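Local atomic coordinates of probable transcriptional regulator, LysR family protein (Rhodococcus sp., PDB entry 2QL3), a protein that probably acts as a DNA-binding transcriptional regulator of the LysR family, represented here by its C-terminal effector-binding domain. Residues H104-L109 with L149-L154; V57-L63 with V182-W188; V92-L98 with K172-E176; R142-R147 with E165-V169. All coordinates share one frame; numbering follows the deposited sequence.

In the fold
The four contacts differ in chemistry with their place in the fold. Contacts 1 and 2 are buried, contacts 3 and 4 only partly. Contact 2 is a regular, backbone-paired antiparallel strand pair with apolar side chains on both faces. Contacts 1 and 3 each mix backbone and side-chain bonds around one bridge, and contact 4 has no direct backbone bond across it. Arginine and glutamate appear in contacts 3 and 4, with extra water in contact 4. Contacts 1 and 3 touch through Trp151 and Leu98; contact 4 holds the end of helix 138-147 and contact 1 the chain that follows, Val145 packing on Trp151 and Thr152. Contact 2 stands apart, about 25 Å or more between centres.

Contact 1 (H104-L109 with L149-L154); sequences HPMVLL and LGWTLL
The indole of Trp151 carries the side chain of Met106, a selenomethionine, over one face: CG sits 3.7 Å from the centroid of the six-membered ring, almost on its normal, in a CH-pi contact. The selenium lies farther out and oblique to the ring, a Met-aromatic contact, and the extended chain runs on until CE packs on Leu153 CG. At the ring edge, Leu153 CD2 lies in plane. Trp151 NE1 donates to His104 O at 3.0 Å, from well above that carbonyl plane, and also bonds weakly to Leu101 O. Trp151 CG lies between its backbone N and carbonyl carbon (chi1 59°), which puts the indole against Met106.

Backbone bonds flank the ring: Trp151 N donates to Pro105 O, and Val107 N to Trp151 O at 2.8 Å. The Thr152 hydroxyl OG1 donates to Val107 O at 2.6 Å, while a water bridges it to Leu109 N. Gly150 lies close against Pro105 O, with backbone angles that suit glycine. A single bridge between Met106 and Trp151 thus joins strand 106-109, paired in parallel with 131-135, to strand 152-154 of the larger sheet, within one lobe of the periplasmic-binding-protein-like fold.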
loop_
_atom_site.group_PDB
_atom_site.type_symbol
_atom_site.label_atom_id
_atom_site.label_comp_id
_atom_site.label_asym_id
_atom_site.label_seq_id
_atom_site.Cartn_x
_atom_site.Cartn_y
_atom_site.Cartn_z
ATOM N N HIS A 104 -10.864 18.956 13.032
ATOM C CA HIS A 104 -10.358 18.891 11.639
ATOM C C HIS A 104 -10.609 17.480 11.109
ATOM O O HIS A 104 -10.566 16.509 11.894
ATOM C CB HIS A 104 -8.856 19.158 11.603
ATOM C CG HIS A 104 -8.482 20.575 11.869
ATOM N ND1 HIS A 104 -8.204 21.048 13.138
ATOM C CD2 HIS A 104 -8.313 21.622 11.029
ATOM C CE1 HIS A 104 -7.920 22.335 13.069
ATOM N NE2 HIS A 104 -7.961 22.703 11.800
ATOM N N PRO A 105 -10.870 17.350 9.781
ATOM C CA PRO A 105 -11.231 16.060 9.203
ATOM C C PRO A 105 -10.064 15.098 9.295
ATOM O O PRO A 105 -8.956 15.490 8.996
ATOM C CB PRO A 105 -11.447 16.371 7.702
ATOM C CG PRO A 105 -10.991 17.716 7.479
ATOM C CD PRO A 105 -10.853 18.435 8.780
HETATM N N MSE A 106 -10.304 13.850 9.688
HETATM C CA MSE A 106 -9.238 12.889 9.727
HETATM C C MSE A 106 -9.291 11.912 8.540
HETATM O O MSE A 106 -10.357 11.600 8.056
HETATM C CB MSE A 106 -9.238 12.132 11.093
HETATM C CG MSE A 106 -8.056 11.134 11.253
HETATM SE SE MSE A 106 -8.562 9.735 12.523
HETATM C CE MSE A 106 -6.739 8.912 12.826
ATOM N N VAL A 107 -8.108 11.458 8.081
ATOM C CA VAL A 107 -7.944 10.350 7.126
ATOM C C VAL A 107 -7.503 9.185 8.023
ATOM O O VAL A 107 -6.445 9.252 8.665
ATOM C CB VAL A 107 -6.828 10.625 6.056
ATOM C CG1 VAL A 107 -6.606 9.410 5.161
ATOM C CG2 VAL A 107 -7.183 11.796 5.186
ATOM N N LEU A 108 -8.358 8.174 8.137
ATOM C CA LEU A 108 -8.133 7.035 9.024
ATOM C C LEU A 108 -7.542 5.846 8.257
ATOM O O LEU A 108 -8.098 5.387 7.244
ATOM C CB LEU A 108 -9.451 6.636 9.698
ATOM C CG LEU A 108 -9.487 5.351 10.496
ATOM C CD1 LEU A 108 -8.786 5.581 11.776
ATOM C CD2 LEU A 108 -10.916 4.847 10.802
ATOM N N LEU A 109 -6.395 5.366 8.726
ATOM C CA LEU A 109 -5.871 4.088 8.252
ATOM C C LEU A 109 -6.634 2.958 8.969
ATOM O O LEU A 109 -6.523 2.780 10.167
ATOM C CB LEU A 109 -4.363 3.984 8.521
ATOM C CG LEU A 109 -3.762 2.658 7.962
ATOM C CD1 LEU A 109 -3.918 2.615 6.425
ATOM C CD2 LEU A 109 -2.337 2.473 8.358
ATOM N N LEU A 149 -6.459 16.433 2.307
ATOM C CA LEU A 149 -7.782 15.859 2.599
ATOM C C LEU A 149 -8.043 15.538 4.087
ATOM O O LEU A 149 -9.184 15.196 4.478
ATOM C CB LEU A 149 -7.974 14.600 1.722
ATOM C CG LEU A 149 -8.062 14.822 0.217
ATOM C CD1 LEU A 149 -7.932 13.483 -0.488
ATOM C CD2 LEU A 149 -9.425 15.415 -0.112
ATOM N N GLY A 150 -6.997 15.602 4.911
ATOM C CA GLY A 150 -7.142 15.646 6.355
ATOM C C GLY A 150 -5.795 15.380 7.076
ATOM O O GLY A 150 -4.747 15.597 6.515
ATOM N N TRP A 151 -5.845 14.987 8.349
ATOM C CA TRP A 151 -4.662 14.641 9.111
ATOM C C TRP A 151 -4.758 13.146 9.391
ATOM O O TRP A 151 -5.872 12.590 9.424
ATOM C CB TRP A 151 -4.613 15.454 10.426
ATOM C CG TRP A 151 -5.798 15.264 11.368
ATOM C CD1 TRP A 151 -6.956 16.007 11.388
ATOM C CD2 TRP A 151 -5.932 14.295 12.408
ATOM N NE1 TRP A 151 -7.791 15.558 12.378
ATOM C CE2 TRP A 151 -7.195 14.500 13.013
ATOM C CE3 TRP A 151 -5.109 13.256 12.889
ATOM C CZ2 TRP A 151 -7.652 13.726 14.077
ATOM C CZ3 TRP A 151 -5.561 12.498 13.962
ATOM C CH2 TRP A 151 -6.824 12.738 14.549
ATOM N N THR A 152 -3.626 12.493 9.640
ATOM C CA THR A 152 -3.689 11.125 10.112
ATOM C C THR A 152 -2.793 10.847 11.303
ATOM O O THR A 152 -2.051 11.701 11.764
ATOM C CB THR A 152 -3.465 10.071 8.977
ATOM O OG1 THR A 152 -4.022 8.810 9.400
ATOM C CG2 THR A 152 -1.948 9.923 8.582
ATOM N N LEU A 153 -2.865 9.634 11.805
ATOM C CA LEU A 153 -1.801 9.152 12.681
ATOM C C LEU A 153 -1.301 7.813 12.224
ATOM O O LEU A 153 -2.090 6.966 11.823
ATOM C CB LEU A 153 -2.226 9.139 14.151
ATOM C CG LEU A 153 -3.384 8.384 14.752
ATOM C CD1 LEU A 153 -2.823 7.169 15.473
ATOM C CD2 LEU A 153 -4.099 9.260 15.757
ATOM N N LEU A 154 0.019 7.649 12.286
ATOM C CA LEU A 154 0.729 6.495 11.727
ATOM C C LEU A 154 1.795 6.017 12.693
ATOM O O LEU A 154 2.420 6.804 13.420
ATOM C CB LEU A 154 1.384 6.847 10.365
ATOM C CG LEU A 154 0.479 7.213 9.137
ATOM C CD1 LEU A 154 1.321 7.722 8.006
ATOM C CD2 LEU A 154 -0.519 6.112 8.639
HETATM O O HOH W 1 -5.022 6.464 11.076
#

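Contact 2 (V57-L63 with V182-W188); sequences VAIVYDL and VAVVVAW
Val60 and Val185 meet obliquely on one face of a strand pair, CG2 to CG2 at 3.6 Å, both methyls lying between the backbone N and the carbonyl carbon of their own residues. Val60 CG2 also reaches Ala187 CB, while the other branch of Val185, CG1, packs on Asp62 CB. On the opposite face Ile59 CD1 slants onto CG2 of its direct partner Val186 at 3.8 Å, while Ile59 CG2 reaches diagonally to Val184 CG1 at 4.0 Å. Val184 turns its second methyl, CG2, to Tyr61 CD1, approaching the phenol obliquely.

Strands 57-61 and 182-189 run antiparallel here, their short axes at 151°, as part of the central sheet of one lobe in this LysR effector-binding domain, which resembles periplasmic binding proteins. Ala58 with Ala187 and Val60 with Val185 are hydrogen-bonded pairs; Ile59 with Val186 and Tyr61 with Val184 are non-hydrogen-bonded ones. Val185 N to Val60 O, at 2.8 Å, is nearly straight at 171°.

Beyond Tyr61 the chain turns through an inverse gamma turn centred on Asp62, whose N still donates to Ala183 O at 2.8 Å. A water continues the link from Asp62 O to Ala183 N. The turn brings Leu63 across Val182 at about a right angle, CG to CG1 at 3.9 Å, and Val182 CG1 also touches Tyr61 CB. His117 of helix 114-125 packs against both Leu63 and Val182.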
loop_
_atom_site.group_PDB
_atom_site.type_symbol
_atom_site.label_atom_id
_atom_site.label_comp_id
_atom_site.label_asym_id
_atom_site.label_seq_id
_atom_site.Cartn_x
_atom_site.Cartn_y
_atom_site.Cartn_z
ATOM N N VAL A 57 6.873 -18.023 11.381
ATOM C CA VAL A 57 7.038 -16.812 12.177
ATOM C C VAL A 57 6.217 -15.694 11.532
ATOM O O VAL A 57 5.777 -15.805 10.384
ATOM C CB VAL A 57 8.538 -16.366 12.326
ATOM C CG1 VAL A 57 9.379 -17.448 13.020
ATOM C CG2 VAL A 57 9.159 -16.026 10.985
ATOM N N ALA A 58 5.956 -14.663 12.327
ATOM C CA ALA A 58 5.226 -13.467 11.890
ATOM C C ALA A 58 5.990 -12.230 12.402
ATOM O O ALA A 58 6.552 -12.233 13.543
ATOM C CB ALA A 58 3.802 -13.508 12.481
ATOM N N ILE A 59 6.040 -11.198 11.571
ATOM C CA ILE A 59 6.518 -9.903 11.970
ATOM C C ILE A 59 5.281 -9.042 12.144
ATOM O O ILE A 59 4.541 -8.803 11.192
ATOM C CB ILE A 59 7.414 -9.254 10.913
ATOM C CG1 ILE A 59 8.589 -10.200 10.536
ATOM C CG2 ILE A 59 7.890 -7.876 11.376
ATOM C CD1 ILE A 59 9.464 -10.611 11.672
ATOM N N VAL A 60 5.026 -8.602 13.381
ATOM C CA VAL A 60 3.758 -7.934 13.695
ATOM C C VAL A 60 3.919 -6.800 14.691
ATOM O O VAL A 60 4.907 -6.740 15.417
ATOM C CB VAL A 60 2.672 -8.927 14.268
ATOM C CG1 VAL A 60 2.198 -9.842 13.207
ATOM C CG2 VAL A 60 3.199 -9.729 15.457
ATOM N N TYR A 61 2.938 -5.901 14.753
ATOM C CA TYR A 61 2.861 -5.038 15.916
ATOM C C TYR A 61 2.398 -5.834 17.119
ATOM O O TYR A 61 1.487 -6.646 17.028
ATOM C CB TYR A 61 1.900 -3.871 15.719
ATOM C CG TYR A 61 2.070 -3.017 14.489
ATOM C CD1 TYR A 61 3.155 -2.155 14.348
ATOM C CD2 TYR A 61 1.090 -3.009 13.499
ATOM C CE1 TYR A 61 3.262 -1.306 13.247
ATOM C CE2 TYR A 61 1.217 -2.191 12.359
ATOM C CZ TYR A 61 2.307 -1.336 12.252
ATOM O OH TYR A 61 2.440 -0.499 11.153
ATOM N N ASP A 62 2.988 -5.576 18.281
ATOM C CA ASP A 62 2.546 -6.232 19.512
ATOM C C ASP A 62 1.361 -5.440 20.038
ATOM O O ASP A 62 1.498 -4.630 20.981
ATOM C CB ASP A 62 3.698 -6.244 20.514
ATOM C CG ASP A 62 3.400 -7.017 21.795
ATOM O OD1 ASP A 62 2.403 -7.785 21.925
ATOM O OD2 ASP A 62 4.204 -6.814 22.708
ATOM N N LEU A 63 0.219 -5.632 19.366
ATOM C CA LEU A 63 -1.116 -5.141 19.737
ATOM C C LEU A 63 -2.130 -6.278 19.548
ATOM O O LEU A 63 -2.210 -6.902 18.470
ATOM C CB LEU A 63 -1.550 -3.925 18.871
ATOM C CG LEU A 63 -0.690 -2.668 18.918
ATOM C CD1 LEU A 63 -1.045 -1.691 17.863
ATOM C CD2 LEU A 63 -0.776 -2.015 20.302
ATOM N N VAL A 182 4.633 1.541 20.453
ATOM C CA VAL A 182 4.211 0.250 19.991
ATOM C C VAL A 182 5.429 -0.474 19.486
ATOM O O VAL A 182 6.177 0.054 18.656
ATOM C CB VAL A 182 3.143 0.388 18.849
ATOM C CG1 VAL A 182 2.736 -1.011 18.278
ATOM C CG2 VAL A 182 1.934 1.145 19.350
ATOM N N ALA A 183 5.611 -1.679 20.009
ATOM C CA ALA A 183 6.647 -2.574 19.574
ATOM C C ALA A 183 6.229 -3.317 18.321
ATOM O O ALA A 183 5.083 -3.767 18.183
ATOM C CB ALA A 183 6.994 -3.555 20.690
ATOM N N VAL A 184 7.184 -3.404 17.405
ATOM C CA VAL A 184 7.188 -4.359 16.350
ATOM C C VAL A 184 7.999 -5.565 16.860
ATOM O O VAL A 184 9.160 -5.435 17.329
ATOM C CB VAL A 184 7.792 -3.747 15.111
ATOM C CG1 VAL A 184 7.765 -4.744 13.900
ATOM C CG2 VAL A 184 7.024 -2.460 14.740
ATOM N N VAL A 185 7.369 -6.742 16.780
ATOM C CA VAL A 185 7.959 -7.998 17.243
ATOM C C VAL A 185 8.123 -9.051 16.120
ATOM O O VAL A 185 7.404 -9.016 15.124
ATOM C CB VAL A 185 7.124 -8.584 18.399
ATOM C CG1 VAL A 185 7.076 -7.573 19.604
ATOM C CG2 VAL A 185 5.663 -8.969 17.924
ATOM N N VAL A 186 9.103 -9.941 16.280
ATOM C CA VAL A 186 9.052 -11.296 15.654
ATOM C C VAL A 186 8.265 -12.258 16.569
ATOM O O VAL A 186 8.480 -12.288 17.785
ATOM C CB VAL A 186 10.447 -11.861 15.258
ATOM C CG1 VAL A 186 11.380 -12.125 16.508
ATOM C CG2 VAL A 186 10.299 -13.155 14.392
ATOM N N ALA A 187 7.303 -12.985 16.019
ATOM C CA ALA A 187 6.451 -13.839 16.850
ATOM C C ALA A 187 6.343 -15.256 16.329
ATOM O O ALA A 187 6.520 -15.514 15.142
ATOM C CB ALA A 187 5.022 -13.182 17.002
ATOM N N TRP A 188 6.115 -16.194 17.227
ATOM C CA TRP A 188 5.855 -17.573 16.846
ATOM C C TRP A 188 5.015 -18.193 17.938
ATOM O O TRP A 188 4.946 -17.676 19.021
ATOM C CB TRP A 188 7.141 -18.372 16.645
ATOM C CG TRP A 188 7.991 -18.525 17.883
ATOM C CD1 TRP A 188 8.012 -19.579 18.736
ATOM C CD2 TRP A 188 8.909 -17.555 18.410
ATOM N NE1 TRP A 188 8.912 -19.347 19.776
ATOM C CE2 TRP A 188 9.478 -18.113 19.597
ATOM C CE3 TRP A 188 9.316 -16.274 17.990
ATOM C CZ2 TRP A 188 10.454 -17.452 20.345
ATOM C CZ3 TRP A 188 10.275 -15.598 18.738
ATOM C CH2 TRP A 188 10.830 -16.188 19.919
HETATM O O HOH W 2 3.303 -2.666 21.805
#

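Contact 3 (V92-L98 with K172-E176); sequences VDGPVRL and KPIAE
Leu98 CD1 and Ile174 CG2 meet obliquely at 3.9 Å at the apolar centre, the isoleucine using the branch anti to its own backbone N. Val96 CG1 rests against Lys172 CD at 3.8 Å, the side chains crossing at about a right angle. Toward the surface, Pro95 CB touches both Pro173 CB and Ala175 CB.

Val96 makes two backbone bonds to segment 172-176: its N donates to Pro173 O at 2.9 Å, and its O accepts from Ala175 N at 3.1 Å. A water extends the connection from Ala175 O to Leu98 N.

At the polar edge, Arg97 bends at chi3 and lays its side chain across Glu176. NH1 donates to Glu176 O at 2.8 Å, so the firmer grip falls on the main chain. Arg97 NE, though buried, finds no hydrogen-bond partner and has only a long ion pair to Glu176 OE1, at 3.9 Å, with guanidinium and carboxylate planes 75° apart.

Through a single bridge, Val96 with Ile174, the loop between strands 69-84 and 106-109 attaches to the end of strand 169-173. Strand 69-84 is the sheet neighbour of 169-173, its Val81 touching both bridged residues, while Leu98 packs into helix 114-125 through Val121, Cys122 and Ala125.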
loop_
_atom_site.group_PDB
_atom_site.type_symbol
_atom_site.label_atom_id
_atom_site.label_comp_id
_atom_site.label_asym_id
_atom_site.label_seq_id
_atom_site.Cartn_x
_atom_site.Cartn_y
_atom_site.Cartn_z
ATOM N N VAL A 92 2.580 24.657 13.529
ATOM C CA VAL A 92 2.883 24.244 14.928
ATOM C C VAL A 92 4.321 23.802 15.087
ATOM O O VAL A 92 4.706 22.701 14.673
ATOM C CB VAL A 92 1.888 23.135 15.522
ATOM C CG1 VAL A 92 2.488 22.415 16.737
ATOM C CG2 VAL A 92 0.540 23.758 15.923
ATOM N N ASP A 93 5.112 24.685 15.671
ATOM C CA ASP A 93 6.414 24.302 16.181
ATOM C C ASP A 93 6.326 23.320 17.382
ATOM O O ASP A 93 5.636 23.568 18.353
ATOM C CB ASP A 93 7.193 25.555 16.583
ATOM C CG ASP A 93 8.650 25.266 16.805
ATOM O OD1 ASP A 93 9.218 24.460 16.035
ATOM O OD2 ASP A 93 9.223 25.834 17.745
ATOM N N GLY A 94 7.045 22.209 17.304
ATOM C CA GLY A 94 7.044 21.191 18.362
ATOM C C GLY A 94 5.877 20.210 18.231
ATOM O O GLY A 94 5.252 20.114 17.179
ATOM N N PRO A 95 5.575 19.472 19.315
ATOM C CA PRO A 95 4.540 18.449 19.229
ATOM C C PRO A 95 3.097 19.013 19.154
ATOM O O PRO A 95 2.833 20.132 19.613
ATOM C CB PRO A 95 4.747 17.644 20.505
ATOM C CG PRO A 95 6.070 18.121 21.087
ATOM C CD PRO A 95 6.155 19.542 20.663
ATOM N N VAL A 96 2.170 18.239 18.599
ATOM C CA VAL A 96 0.769 18.705 18.593
ATOM C C VAL A 96 0.043 18.061 19.753
ATOM O O VAL A 96 0.364 16.952 20.117
ATOM C CB VAL A 96 -0.003 18.402 17.273
ATOM C CG1 VAL A 96 0.664 19.059 16.068
ATOM C CG2 VAL A 96 -0.155 16.924 17.078
ATOM N N ARG A 97 -0.889 18.763 20.377
ATOM C CA ARG A 97 -1.842 18.043 21.195
ATOM C C ARG A 97 -3.010 17.651 20.322
ATOM O O ARG A 97 -3.598 18.476 19.640
ATOM C CB ARG A 97 -2.289 18.770 22.446
ATOM C CG ARG A 97 -2.042 20.217 22.585
ATOM C CD ARG A 97 -2.244 20.626 24.085
ATOM N NE ARG A 97 -2.669 19.475 24.882
ATOM C CZ ARG A 97 -3.930 19.136 25.172
ATOM N NH1 ARG A 97 -4.162 18.030 25.895
ATOM N NH2 ARG A 97 -4.957 19.891 24.746
ATOM N N LEU A 98 -3.299 16.365 20.308
ATOM C CA LEU A 98 -4.245 15.797 19.366
ATOM C C LEU A 98 -5.589 16.485 19.520
ATOM O O LEU A 98 -6.302 16.699 18.544
ATOM C CB LEU A 98 -4.408 14.346 19.721
ATOM C CG LEU A 98 -4.199 13.205 18.749
ATOM C CD1 LEU A 98 -3.786 12.035 19.595
ATOM C CD2 LEU A 98 -5.511 12.922 18.083
ATOM N N LYS A 172 4.605 15.059 12.862
ATOM C CA LYS A 172 4.794 15.674 14.160
ATOM C C LYS A 172 4.565 14.721 15.320
ATOM O O LYS A 172 3.619 13.883 15.260
ATOM C CB LYS A 172 3.857 16.876 14.286
ATOM C CG LYS A 172 4.076 17.878 13.202
ATOM C CD LYS A 172 3.462 19.164 13.552
ATOM C CE LYS A 172 4.542 20.192 13.627
ATOM N NZ LYS A 172 4.430 20.999 12.400
ATOM N N PRO A 173 5.398 14.859 16.392
ATOM C CA PRO A 173 5.162 14.092 17.614
ATOM C C PRO A 173 3.894 14.592 18.338
ATOM O O PRO A 173 3.525 15.745 18.212
ATOM C CB PRO A 173 6.393 14.408 18.497
ATOM C CG PRO A 173 7.326 15.267 17.680
ATOM C CD PRO A 173 6.536 15.796 16.515
ATOM N N ILE A 174 3.264 13.691 19.077
ATOM C CA ILE A 174 2.107 13.948 19.932
ATOM C C ILE A 174 2.497 14.114 21.416
ATOM O O ILE A 174 3.363 13.426 21.920
ATOM C CB ILE A 174 1.063 12.783 19.782
ATOM C CG1 ILE A 174 0.675 12.603 18.294
ATOM C CG2 ILE A 174 -0.165 13.046 20.715
ATOM C CD1 ILE A 174 0.433 11.149 17.789
ATOM N N ALA A 175 1.876 15.069 22.096
ATOM C CA ALA A 175 2.131 15.301 23.490
ATOM C C ALA A 175 0.827 15.584 24.214
ATOM O O ALA A 175 -0.226 15.852 23.585
ATOM C CB ALA A 175 3.122 16.446 23.685
ATOM N N GLU A 176 0.924 15.524 25.535
ATOM C CA GLU A 176 -0.181 15.743 26.486
ATOM C C GLU A 176 -1.522 15.114 26.181
ATOM O O GLU A 176 -2.459 15.837 25.825
ATOM C CB GLU A 176 -0.357 17.211 26.873
ATOM C CG GLU A 176 0.004 18.206 25.852
ATOM C CD GLU A 176 0.794 19.350 26.450
ATOM O OE1 GLU A 176 0.250 20.032 27.358
ATOM O OE2 GLU A 176 1.952 19.557 25.998
HETATM O O HOH W 3 -2.304 14.526 22.479
#

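Contact 4 (R142-R147 with E165-V169); sequences RAFVGR and EGLPV
Arg147 and Glu165 form a salt bridge concentrated on one oxygen. NE donates to Glu165 OE1 at 3.2 Å, nearly straight at 164°, and NH2 adds a weak bond to the same atom. The oxygen lies in the guanidinium plane, but the donor meets it on the syn side and 34° out of the carboxylate plane, and the two flat groups are turned 74° apart. Bends in Arg147 at chi2 and chi3 bring its NE round to Glu165, and Leu167 CD1 sits over one face of the guanidinium, 3.5 Å from NE.

Water supplies further partners. One donates to both Glu165 OE1 and Ala143 O, tying the carboxylate to the helix backbone; another donates to Gly146 O at 2.6 Å and to Pro168 O at 2.7 Å. Glu165 OE2 receives a weak bond from Ser22 N of the second subunit, and Thr163 OG1 accepts from Glu165 N and weakly from Leu167 N. Arg142 turns its polar end elsewhere: NH2 pairs with Glu139 and donates to Val162 O, while NH1 bonds weakly to Val160 O.

At the other end of the segment Val169 CG2 packs 3.9 Å from Gly146 CA. Segment 165-169 passes alongside the last turns of helix 138-147 and leads into strand 169-173. Val145 faces Thr152 and Val107 of the adjoining strands, whereas Phe144 meets Phe38 of the second subunit.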
loop_
_atom_site.group_PDB
_atom_site.type_symbol
_atom_site.label_atom_id
_atom_site.label_comp_id
_atom_site.label_asym_id
_atom_site.label_seq_id
_atom_site.Cartn_x
_atom_site.Cartn_y
_atom_site.Cartn_z
ATOM N N ARG A 142 -1.151 8.466 3.537
ATOM C CA ARG A 142 -0.099 9.519 3.392
ATOM C C ARG A 142 -0.385 10.401 2.218
ATOM O O ARG A 142 -0.286 11.641 2.350
ATOM C CB ARG A 142 1.300 8.903 3.182
ATOM C CG ARG A 142 1.826 8.142 4.349
ATOM C CD ARG A 142 3.211 7.519 4.028
ATOM N NE ARG A 142 4.267 8.537 4.066
ATOM C CZ ARG A 142 5.011 8.921 3.041
ATOM N NH1 ARG A 142 5.967 9.829 3.226
ATOM N NH2 ARG A 142 4.824 8.410 1.842
ATOM N N ALA A 143 -0.795 9.807 1.092
ATOM C CA ALA A 143 -1.076 10.609 -0.116
ATOM C C ALA A 143 -2.277 11.550 0.064
ATOM O O ALA A 143 -2.230 12.702 -0.382
ATOM C CB ALA A 143 -1.311 9.727 -1.300
ATOM N N PHE A 144 -3.340 11.063 0.726
ATOM C CA PHE A 144 -4.519 11.888 1.014
ATOM C C PHE A 144 -4.137 13.067 1.942
ATOM O O PHE A 144 -4.503 14.209 1.707
ATOM C CB PHE A 144 -5.658 11.061 1.630
ATOM C CG PHE A 144 -6.584 10.376 0.636
ATOM C CD1 PHE A 144 -6.163 10.016 -0.611
ATOM C CD2 PHE A 144 -7.901 10.081 0.997
ATOM C CE1 PHE A 144 -7.004 9.399 -1.520
ATOM C CE2 PHE A 144 -8.759 9.447 0.073
ATOM C CZ PHE A 144 -8.296 9.081 -1.162
ATOM N N VAL A 145 -3.422 12.797 3.010
ATOM C CA VAL A 145 -2.976 13.848 3.928
ATOM C C VAL A 145 -2.040 14.865 3.215
ATOM O O VAL A 145 -2.154 16.081 3.430
ATOM C CB VAL A 145 -2.288 13.197 5.196
ATOM C CG1 VAL A 145 -1.538 14.203 5.982
ATOM C CG2 VAL A 145 -3.366 12.512 6.105
ATOM N N GLY A 146 -1.118 14.394 2.375
ATOM C CA GLY A 146 -0.164 15.284 1.709
ATOM C C GLY A 146 -0.895 16.243 0.763
ATOM O O GLY A 146 -0.514 17.395 0.598
ATOM N N ARG A 147 -1.971 15.746 0.152
ATOM C CA ARG A 147 -2.845 16.533 -0.709
ATOM C C ARG A 147 -3.831 17.480 0.043
ATOM O O ARG A 147 -4.375 18.356 -0.547
ATOM C CB ARG A 147 -3.567 15.595 -1.723
ATOM C CG ARG A 147 -4.527 16.293 -2.646
ATOM C CD ARG A 147 -3.871 17.336 -3.588
ATOM N NE ARG A 147 -2.917 16.711 -4.512
ATOM C CZ ARG A 147 -2.390 17.291 -5.593
ATOM N NH1 ARG A 147 -2.709 18.536 -5.925
ATOM N NH2 ARG A 147 -1.553 16.614 -6.374
ATOM N N GLU A 165 2.330 11.236 -5.214
ATOM C CA GLU A 165 2.107 12.376 -6.082
ATOM C C GLU A 165 3.269 13.393 -6.034
ATOM O O GLU A 165 3.234 14.385 -6.758
ATOM C CB GLU A 165 0.843 13.113 -5.723
ATOM C CG GLU A 165 -0.365 12.264 -5.627
ATOM C CD GLU A 165 -1.620 13.087 -5.368
ATOM O OE1 GLU A 165 -1.660 13.810 -4.346
ATOM O OE2 GLU A 165 -2.551 13.015 -6.214
ATOM N N GLY A 166 4.294 13.136 -5.222
ATOM C CA GLY A 166 5.419 14.057 -5.070
ATOM C C GLY A 166 5.128 15.203 -4.118
ATOM O O GLY A 166 5.747 16.271 -4.245
ATOM N N LEU A 167 4.162 15.015 -3.200
ATOM C CA LEU A 167 3.855 16.056 -2.226
ATOM C C LEU A 167 4.497 15.768 -0.880
ATOM O O LEU A 167 4.719 14.594 -0.559
ATOM C CB LEU A 167 2.352 16.223 -2.072
ATOM C CG LEU A 167 1.675 16.845 -3.269
ATOM C CD1 LEU A 167 0.235 17.070 -2.922
ATOM C CD2 LEU A 167 2.338 18.195 -3.740
ATOM N N PRO A 168 4.820 16.825 -0.104
ATOM C CA PRO A 168 5.474 16.521 1.169
ATOM C C PRO A 168 4.431 16.223 2.222
ATOM O O PRO A 168 3.234 16.532 2.093
ATOM C CB PRO A 168 6.216 17.806 1.509
ATOM C CG PRO A 168 5.298 18.872 0.987
ATOM C CD PRO A 168 4.661 18.287 -0.288
ATOM N N VAL A 169 4.906 15.608 3.274
ATOM C CA VAL A 169 4.072 15.314 4.379
ATOM C C VAL A 169 4.857 15.857 5.578
ATOM O O VAL A 169 6.099 15.899 5.560
ATOM C CB VAL A 169 3.865 13.801 4.323
ATOM C CG1 VAL A 169 4.616 13.063 5.371
ATOM C CG2 VAL A 169 2.394 13.445 4.022
HETATM O O HOH W 4 -0.085 13.405 -2.106
HETATM O O HOH W 5 1.610 18.626 1.432
#